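Local coordinates for glycoside hydrolase (Streptococcus pneumoniae serotype 4, PDB 6ORH), which probably hydrolyses alpha-L-fucosidic bonds as a family 29 glycoside hydrolase, helping the bacterium break down host-derived carbohydrate antigens, at residues D21-F26 with T290-N295; F68-L73 with K164-W169. The protein carries 2 engineered substitutions. All coordinates share one frame; numbering follows the deposited sequence.

Contact 1: D21-F26 with T290-N295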
ATOM      1  N   ASP A  21       1.993  15.365 -17.951  1.00 14.91           N
ATOM      2  CA  ASP A  21       0.589  15.397 -18.354  1.00 15.12           C
ATOM      3  C   ASP A  21      -0.317  14.622 -17.394  1.00 14.46           C
ATOM      4  O   ASP A  21      -1.477  14.994 -17.239  1.00 14.47           O
ATOM      5  CB  ASP A  21       0.427  14.876 -19.787  1.00 16.27           C
ATOM      6  CG  ASP A  21       0.823  15.904 -20.847  1.00 18.56           C
ATOM      7  OD1 ASP A  21       1.022  17.094 -20.486  1.00 21.69           O
ATOM      8  OD2 ASP A  21       0.969  15.505 -21.993  1.00 19.89           O
ATOM      9  N   GLU A  22       0.169  13.488 -16.844  1.00 13.35           N
ATOM     10  CA  GLU A  22      -0.472  12.766 -15.747  1.00 13.81           C
ATOM     11  C   GLU A  22      -1.667  11.896 -16.145  1.00 14.39           C
ATOM     12  O   GLU A  22      -1.821  10.792 -15.598  1.00 14.75           O
ATOM     13  CB  GLU A  22      -0.893  13.686 -14.587  1.00 14.71           C
ATOM     14  CG  GLU A  22       0.260  14.486 -14.006  1.00 14.15           C
ATOM     15  CD  GLU A  22      -0.151  15.362 -12.819  1.00 16.15           C
ATOM     16  OE1 GLU A  22      -1.328  15.769 -12.774  1.00 18.86           O
ATOM     17  OE2 GLU A  22       0.726  15.701 -12.032  1.00 18.15           O
ATOM     18  N   LEU A  23      -2.581  12.395 -17.000  1.00 13.26           N
ATOM     19  CA  LEU A  23      -3.853  11.715 -17.183  1.00 12.96           C
ATOM     20  C   LEU A  23      -4.068  11.436 -18.662  1.00 13.61           C
ATOM     21  O   LEU A  23      -3.982  12.347 -19.478  1.00 14.46           O
ATOM     22  CB  LEU A  23      -4.970  12.658 -16.710  1.00 14.46           C
ATOM     23  CG  LEU A  23      -5.015  12.895 -15.210  1.00 16.29           C
ATOM     24  CD1 LEU A  23      -6.036  14.007 -14.910  1.00 19.52           C
ATOM     25  CD2 LEU A  23      -5.350  11.596 -14.470  1.00 19.39           C
ATOM     26  N   ALA A  24      -4.365  10.171 -18.953  1.00 12.50           N
ATOM     27  CA  ALA A  24      -4.641   9.705 -20.304  1.00 12.10           C
ATOM     28  C   ALA A  24      -5.910   8.878 -20.257  1.00 11.62           C
ATOM     29  O   ALA A  24      -6.265   8.319 -19.227  1.00 11.78           O
ATOM     30  CB  ALA A  24      -3.483   8.890 -20.845  1.00 13.05           C
ATOM     31  N   ALA A  25      -6.658   8.925 -21.357  1.00 11.00           N
ATOM     32  CA  ALA A  25      -7.877   8.154 -21.441  1.00 11.51           C
ATOM     33  C   ALA A  25      -7.697   7.005 -22.426  1.00 11.38           C
ATOM     34  O   ALA A  25      -7.013   7.176 -23.426  1.00 12.56           O
ATOM     35  CB  ALA A  25      -9.009   9.057 -21.911  1.00 11.77           C
ATOM     36  N   PHE A  26      -8.333   5.858 -22.142  1.00 12.20           N
ATOM     37  CA  PHE A  26      -8.360   4.713 -23.033  1.00 12.24           C
ATOM     38  C   PHE A  26      -9.783   4.595 -23.570  1.00 13.04           C
ATOM     39  O   PHE A  26     -10.731   4.889 -22.834  1.00 12.28           O
ATOM     40  CB  PHE A  26      -8.121   3.455 -22.202  1.00 12.50           C
ATOM     41  CG  PHE A  26      -7.099   2.441 -22.658  1.00 11.82           C
ATOM     42  CD1 PHE A  26      -6.684   2.321 -23.986  1.00 11.95           C
ATOM     43  CD2 PHE A  26      -6.620   1.518 -21.725  1.00 12.41           C
ATOM     44  CE1 PHE A  26      -5.772   1.347 -24.356  1.00 12.17           C
ATOM     45  CE2 PHE A  26      -5.695   0.549 -22.098  1.00 11.22           C
ATOM     46  CZ  PHE A  26      -5.278   0.461 -23.412  1.00 12.47           C
ATOM     47  N   THR A 290       3.360   8.111 -11.480  1.00 11.26           N
ATOM     48  CA  THR A 290       3.168   7.511 -12.803  1.00 11.94           C
ATOM     49  C   THR A 290       1.809   7.922 -13.376  1.00 12.02           C
ATOM     50  O   THR A 290       0.882   8.187 -12.623  1.00 12.40           O
ATOM     51  CB  THR A 290       3.346   5.986 -12.713  1.00 13.15           C
ATOM     52  OG1 THR A 290       3.727   5.496 -14.006  1.00 12.50           O
ATOM     53  CG2 THR A 290       2.104   5.263 -12.246  1.00 11.86           C
ATOM     54  N   PRO A 291       1.631   7.920 -14.716  1.00 12.02           N
ATOM     55  CA  PRO A 291       0.351   8.307 -15.290  1.00 12.22           C
ATOM     56  C   PRO A 291      -0.760   7.299 -15.057  1.00 12.20           C
ATOM     57  O   PRO A 291      -0.545   6.085 -14.966  1.00 13.29           O
ATOM     58  CB  PRO A 291       0.626   8.440 -16.802  1.00 12.13           C
ATOM     59  CG  PRO A 291       2.133   8.590 -16.897  1.00 12.87           C
ATOM     60  CD  PRO A 291       2.659   7.742 -15.755  1.00 11.77           C
ATOM     61  N   LEU A 292      -1.981   7.869 -14.966  1.00 12.04           N
ATOM     62  CA  LEU A 292      -3.205   7.095 -14.913  1.00 11.95           C
ATOM     63  C   LEU A 292      -3.805   7.071 -16.309  1.00 11.85           C
ATOM     64  O   LEU A 292      -3.936   8.157 -16.887  1.00 12.33           O
ATOM     65  CB  LEU A 292      -4.149   7.779 -13.912  1.00 12.14           C
ATOM     66  CG  LEU A 292      -5.565   7.198 -13.891  1.00 13.26           C
ATOM     67  CD1 LEU A 292      -5.521   5.740 -13.458  1.00 13.91           C
ATOM     68  CD2 LEU A 292      -6.469   8.009 -12.953  1.00 13.46           C
ATOM     69  N   LEU A 293      -4.022   5.843 -16.831  1.00 10.77           N
ATOM     70  CA  LEU A 293      -4.692   5.635 -18.113  1.00 10.83           C
ATOM     71  C   LEU A 293      -6.052   5.007 -17.827  1.00 11.57           C
ATOM     72  O   LEU A 293      -6.156   3.810 -17.552  1.00 11.80           O
ATOM     73  CB  LEU A 293      -3.792   4.757 -19.003  1.00 10.44           C
ATOM     74  CG  LEU A 293      -4.428   4.262 -20.313  1.00 10.37           C
ATOM     75  CD1 LEU A 293      -4.859   5.423 -21.209  1.00 11.01           C
ATOM     76  CD2 LEU A 293      -3.452   3.344 -21.052  1.00 10.91           C
ATOM     77  N   LEU A 294      -7.088   5.876 -17.853  1.00 12.22           N
ATOM     78  CA  LEU A 294      -8.422   5.485 -17.410  1.00 11.73           C
ATOM     79  C   LEU A 294      -9.286   5.197 -18.630  1.00 11.24           C
ATOM     80  O   LEU A 294      -9.425   6.050 -19.487  1.00 12.24           O
ATOM     81  CB  LEU A 294      -9.036   6.615 -16.577  1.00 12.05           C
ATOM     82  CG  LEU A 294     -10.432   6.327 -16.020  1.00 12.99           C
ATOM     83  CD1 LEU A 294     -10.399   5.198 -14.980  1.00 13.38           C
ATOM     84  CD2 LEU A 294     -11.007   7.617 -15.411  1.00 14.47           C
ATOM     85  N   ASN A 295      -9.836   3.987 -18.684  1.00 11.49           N
ATOM     86  CA  ASN A 295     -10.641   3.545 -19.821  1.00 12.25           C
ATOM     87  C   ASN A 295     -12.109   3.938 -19.652  1.00 12.64           C
ATOM     88  O   ASN A 295     -12.702   3.669 -18.612  1.00 13.56           O
ATOM     89  CB  ASN A 295     -10.566   2.026 -19.994  1.00 12.40           C
ATOM     90  CG  ASN A 295     -11.528   1.516 -21.046  1.00 12.95           C
ATOM     91  OD1 ASN A 295     -11.270   1.611 -22.261  1.00 13.14           O
ATOM     92  ND2 ASN A 295     -12.625   0.907 -20.598  1.00 13.14           N
TER
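Ala24 O takes a hydrogen bond from Leu294 N of the facing strand over 2.9 Å, and the C-H of Leu293 CA adds a weaker contact to Ala24 O at 3.3 Å. The pairing is parallel, and three more backbone bonds continue it: Leu292 N to Glu22 O, Ala24 N to Leu292 O and Phe26 N to Leu294 O.

On one side of the sheet, the two branches of Leu293 divide the work. With CG anti to the backbone N (chi1 171°), the end of the side chain swings nearer strand 23-26, where both methyls find partners. Leu293 CD2 sits over one face of the Phe26 ring, toward its rim, 3.9 Å from the ring centroid. Leu293 CD1 rests 3.7 Å from Ala24 CB and 3.5 Å from Ala25 C. Asn295 packs its CB on Phe26 CB at 3.6 Å, while its amide is held by His28, Ser259 and Trp264. Phe26 touches a bound fucose.

On the other side, Leu23 CD2 meets Leu292 CB at 4.0 Å. The pairing joins the first and last strands of the TIM-like barrel. Helix 306-322 covers the Leu23, Leu292 and Leu294 face, and strands 70-74 and 250-259 flank the pair.

Contact 2: F68-L73 with K164-W169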
ATOM      1  N   PHE A  68      -8.050  15.236 -19.290  1.00 14.69           N
ATOM      2  CA  PHE A  68      -7.241  14.220 -19.953  1.00 14.17           C
ATOM      3  C   PHE A  68      -6.415  14.884 -21.052  1.00 14.76           C
ATOM      4  O   PHE A  68      -6.919  15.780 -21.736  1.00 15.80           O
ATOM      5  CB  PHE A  68      -8.152  13.096 -20.475  1.00 14.96           C
ATOM      6  CG  PHE A  68      -8.809  12.307 -19.364  1.00 14.58           C
ATOM      7  CD1 PHE A  68      -8.120  11.255 -18.777  1.00 14.91           C
ATOM      8  CD2 PHE A  68     -10.039  12.681 -18.824  1.00 14.56           C
ATOM      9  CE1 PHE A  68      -8.643  10.550 -17.698  1.00 15.88           C
ATOM     10  CE2 PHE A  68     -10.580  11.978 -17.751  1.00 15.31           C
ATOM     11  CZ  PHE A  68      -9.886  10.903 -17.198  1.00 16.43           C
ATOM     12  N   LYS A  69      -5.154  14.440 -21.219  1.00 13.94           N
ATOM     13  CA  LYS A  69      -4.198  15.067 -22.130  1.00 14.47           C
ATOM     14  C   LYS A  69      -3.838  14.148 -23.298  1.00 14.88           C
ATOM     15  O   LYS A  69      -3.229  14.604 -24.278  1.00 17.51           O
ATOM     16  CB  LYS A  69      -2.931  15.499 -21.378  1.00 14.94           C
ATOM     17  CG  LYS A  69      -3.211  16.425 -20.203  1.00 17.25           C
ATOM     18  CD  LYS A  69      -3.892  17.688 -20.679  1.00 19.23           C
ATOM     19  CE  LYS A  69      -4.177  18.639 -19.534  1.00 22.34           C
ATOM     20  NZ  LYS A  69      -5.138  19.699 -19.935  1.00 26.42           N
ATOM     21  N   LYS A  70      -4.348  12.912 -23.253  1.00 12.36           N
ATOM     22  CA  LYS A  70      -4.057  11.933 -24.287  1.00 11.67           C
ATOM     23  C   LYS A  70      -5.221  10.950 -24.341  1.00 11.85           C
ATOM     24  O   LYS A  70      -5.853  10.678 -23.327  1.00 13.31           O
ATOM     25  CB  LYS A  70      -2.745  11.208 -23.970  1.00 12.94           C
ATOM     26  CG  LYS A  70      -2.353  10.107 -24.955  1.00 12.34           C
ATOM     27  CD  LYS A  70      -0.871   9.720 -24.850  1.00 11.38           C
ATOM     28  CE  LYS A  70      -0.442   9.352 -23.449  1.00 13.16           C
ATOM     29  NZ  LYS A  70       1.037   9.205 -23.415  1.00 12.34           N
ATOM     30  N   LEU A  71      -5.541  10.499 -25.558  1.00 11.20           N
ATOM     31  CA  LEU A  71      -6.614   9.541 -25.807  1.00 10.87           C
ATOM     32  C   LEU A  71      -6.010   8.378 -26.594  1.00 11.53           C
ATOM     33  O   LEU A  71      -5.540   8.595 -27.728  1.00 11.24           O
ATOM     34  CB  LEU A  71      -7.710  10.268 -26.615  1.00 12.03           C
ATOM     35  CG  LEU A  71      -8.994   9.502 -26.952  1.00 12.23           C
ATOM     36  CD1 LEU A  71     -10.003  10.438 -27.609  1.00 13.28           C
ATOM     37  CD2 LEU A  71      -8.770   8.278 -27.862  1.00 12.39           C
ATOM     38  N   ILE A  72      -5.999   7.184 -25.964  1.00 10.32           N
ATOM     39  CA  ILE A  72      -5.520   5.970 -26.620  1.00 10.65           C
ATOM     40  C   ILE A  72      -6.710   5.171 -27.149  1.00 10.72           C
ATOM     41  O   ILE A  72      -7.508   4.647 -26.385  1.00 11.72           O
ATOM     42  CB  ILE A  72      -4.612   5.153 -25.681  1.00 11.21           C
ATOM     43  CG1 ILE A  72      -3.508   6.042 -25.094  1.00 11.98           C
ATOM     44  CG2 ILE A  72      -4.017   3.956 -26.431  1.00 11.22           C
ATOM     45  CD1 ILE A  72      -2.521   5.308 -24.196  1.00 13.44           C
ATOM     46  N   LEU A  73      -6.807   5.076 -28.488  1.00 10.41           N
ATOM     47  CA  LEU A  73      -7.953   4.454 -29.137  1.00 10.82           C
ATOM     48  C   LEU A  73      -7.605   3.028 -29.552  1.00 10.83           C
ATOM     49  O   LEU A  73      -6.662   2.784 -30.325  1.00 11.36           O
ATOM     50  CB  LEU A  73      -8.265   5.270 -30.410  1.00 12.07           C
ATOM     51  CG  LEU A  73      -9.470   4.760 -31.211  1.00 12.11           C
ATOM     52  CD1 LEU A  73     -10.756   4.880 -30.370  1.00 13.10           C
ATOM     53  CD2 LEU A  73      -9.633   5.617 -32.481  1.00 12.98           C
ATOM     54  N   LYS A 164       0.264  13.561 -35.588  1.00 14.98           N
ATOM     55  CA  LYS A 164       1.250  13.091 -34.631  1.00 15.46           C
ATOM     56  C   LYS A 164       0.607  12.079 -33.692  1.00 14.10           C
ATOM     57  O   LYS A 164      -0.499  12.306 -33.190  1.00 13.22           O
ATOM     58  CB  LYS A 164       1.839  14.261 -33.839  1.00 16.98           C
ATOM     59  CG  LYS A 164       2.994  13.891 -32.922  1.00 18.86           C
ATOM     60  CD  LYS A 164       3.629  15.129 -32.293  1.00 24.06           C
ATOM     61  CE  LYS A 164       4.947  14.861 -31.602  1.00 27.01           C
ATOM     62  NZ  LYS A 164       5.999  14.448 -32.560  1.00 27.32           N
ATOM     63  N   PHE A 165       1.325  10.966 -33.447  1.00 12.18           N
ATOM     64  CA  PHE A 165       0.960  10.048 -32.372  1.00 12.42           C
ATOM     65  C   PHE A 165       1.969  10.096 -31.230  1.00 11.98           C
ATOM     66  O   PHE A 165       3.189  10.165 -31.427  1.00 13.75           O
ATOM     67  CB  PHE A 165       0.881   8.609 -32.901  1.00 12.21           C
ATOM     68  CG  PHE A 165      -0.419   8.346 -33.612  1.00 12.35           C
ATOM     69  CD1 PHE A 165      -1.525   7.894 -32.897  1.00 14.45           C
ATOM     70  CD2 PHE A 165      -0.536   8.530 -34.987  1.00 13.96           C
ATOM     71  CE1 PHE A 165      -2.733   7.656 -33.546  1.00 13.41           C
ATOM     72  CE2 PHE A 165      -1.758   8.324 -35.621  1.00 14.19           C
ATOM     73  CZ  PHE A 165      -2.853   7.884 -34.908  1.00 13.82           C
ATOM     74  N   ALA A 166       1.420  10.055 -30.008  1.00 11.99           N
ATOM     75  CA  ALA A 166       2.200  10.116 -28.775  1.00 11.51           C
ATOM     76  C   ALA A 166       2.473   8.732 -28.173  1.00 11.69           C
ATOM     77  O   ALA A 166       3.396   8.602 -27.366  1.00 12.67           O
ATOM     78  CB  ALA A 166       1.499  11.014 -27.773  1.00 12.70           C
ATOM     79  N   GLU A 167       1.651   7.726 -28.516  1.00 11.65           N
ATOM     80  CA  GLU A 167       1.842   6.419 -27.893  1.00 11.29           C
ATOM     81  C   GLU A 167       1.281   5.327 -28.799  1.00 11.52           C
ATOM     82  O   GLU A 167       0.236   5.524 -29.406  1.00 12.77           O
ATOM     83  CB  GLU A 167       1.114   6.390 -26.546  1.00 11.55           C
ATOM     84  CG  GLU A 167       1.359   5.122 -25.705  1.00 11.77           C
ATOM     85  CD  GLU A 167       0.998   5.303 -24.236  1.00 12.13           C
ATOM     86  OE1 GLU A 167       0.936   6.466 -23.762  1.00 12.24           O
ATOM     87  OE2 GLU A 167       0.792   4.290 -23.531  1.00 12.03           O
ATOM     88  N   VAL A 168       2.013   4.205 -28.892  1.00 10.40           N
ATOM     89  CA  VAL A 168       1.515   3.016 -29.585  1.00 10.42           C
ATOM     90  C   VAL A 168       1.386   1.919 -28.528  1.00 10.37           C
ATOM     91  O   VAL A 168       2.324   1.741 -27.759  1.00 11.81           O
ATOM     92  CB  VAL A 168       2.480   2.599 -30.716  1.00 10.47           C
ATOM     93  CG1 VAL A 168       2.078   1.243 -31.302  1.00 11.88           C
ATOM     94  CG2 VAL A 168       2.526   3.665 -31.823  1.00 11.70           C
ATOM     95  N   TRP A 169       0.246   1.200 -28.517  1.00 10.54           N
ATOM     96  CA  TRP A 169      -0.006   0.187 -27.497  1.00 10.92           C
ATOM     97  C   TRP A 169       0.025  -1.202 -28.132  1.00 11.39           C
ATOM     98  O   TRP A 169      -0.768  -1.496 -29.047  1.00 12.14           O
ATOM     99  CB  TRP A 169      -1.395   0.449 -26.869  1.00 12.05           C
ATOM    100  CG  TRP A 169      -1.358   0.667 -25.383  1.00 10.88           C
ATOM    101  CD1 TRP A 169      -0.964   1.800 -24.731  1.00 10.87           C
ATOM    102  CD2 TRP A 169      -1.782  -0.254 -24.361  1.00 10.95           C
ATOM    103  NE1 TRP A 169      -1.079   1.652 -23.375  1.00 10.46           N
ATOM    104  CE2 TRP A 169      -1.626   0.418 -23.122  1.00 11.22           C
ATOM    105  CE3 TRP A 169      -2.288  -1.572 -24.366  1.00 11.83           C
ATOM    106  CZ2 TRP A 169      -1.939  -0.173 -21.901  1.00 11.71           C
ATOM    107  CZ3 TRP A 169      -2.639  -2.131 -23.147  1.00 11.65           C
ATOM    108  CH2 TRP A 169      -2.420  -1.457 -21.937  1.00 12.30           C
TER
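This is a side-chain contact inside the barrel, between two strands that are not neighbours. Strand 119-124 runs between them and pairs with both. The axes of 70-73 and 167-169 stay 8.2 Å apart at their closest, with an angle of 30° between their directions.

Lys70, Ile72, Ala166, Glu167 and Trp169 bridge the gap. Lys70 leaves its strand with CG anti to the backbone N, then bends at chi3 (54°). The bend helps bring Lys70 NZ to Glu167 OE1, which it meets nearly along the C-O axis at 2.8 Å in a hydrogen-bonded salt bridge. The two side chains cross at about a right angle. The aliphatic part of the lysine is used as well, with Lys70 CD 4.0 Å from Ala166 CB.

Ile72 sends its CD1 tip to the carboxylate, 3.5 Å from Glu167 CD. Ile72 CD1 also lies 3.9 Å from Trp169 CD1, at an oblique approach to the indole. Trp169 belongs to the glycan pocket and touches bound galactose. Trp169 NE1 is hydrogen-bonded to Glu255 OE1, and the indole stacks on Phe202.

The salt bridge is buried. Lys70 also makes a cation-pi contact with Tyr18, and Glu167 OE2 lies close to Glu255 OE2. The bond from Lys70 probably helps to hold the Glu167 carboxylate in place.

How the contacts relate
Both contacts belong to the same barrel sheet, and their centres are about 10 Å apart. Contact 2 is nested along the chain within the loop that contact 1 closes: 21-26 comes first, then 68-73, 164-169 and 290-295. Strands 23-27 and 70-74 are neighbours, so the contacts touch directly. Ala25 O lies 2.7 Å from Ile72 N and Ala25 N 2.8 Å from Lys70 O, both probable hydrogen bonds. Inside the barrel, Phe26 meets Trp169 edge-to-face, and Leu293 touches Ile72 and Trp169. Contact 1 thus shuts the barrel wall, while contact 2 joins next-but-one strands by side chains on its inner side. Phe26 and Trp169 bring the two together at the bound sugars.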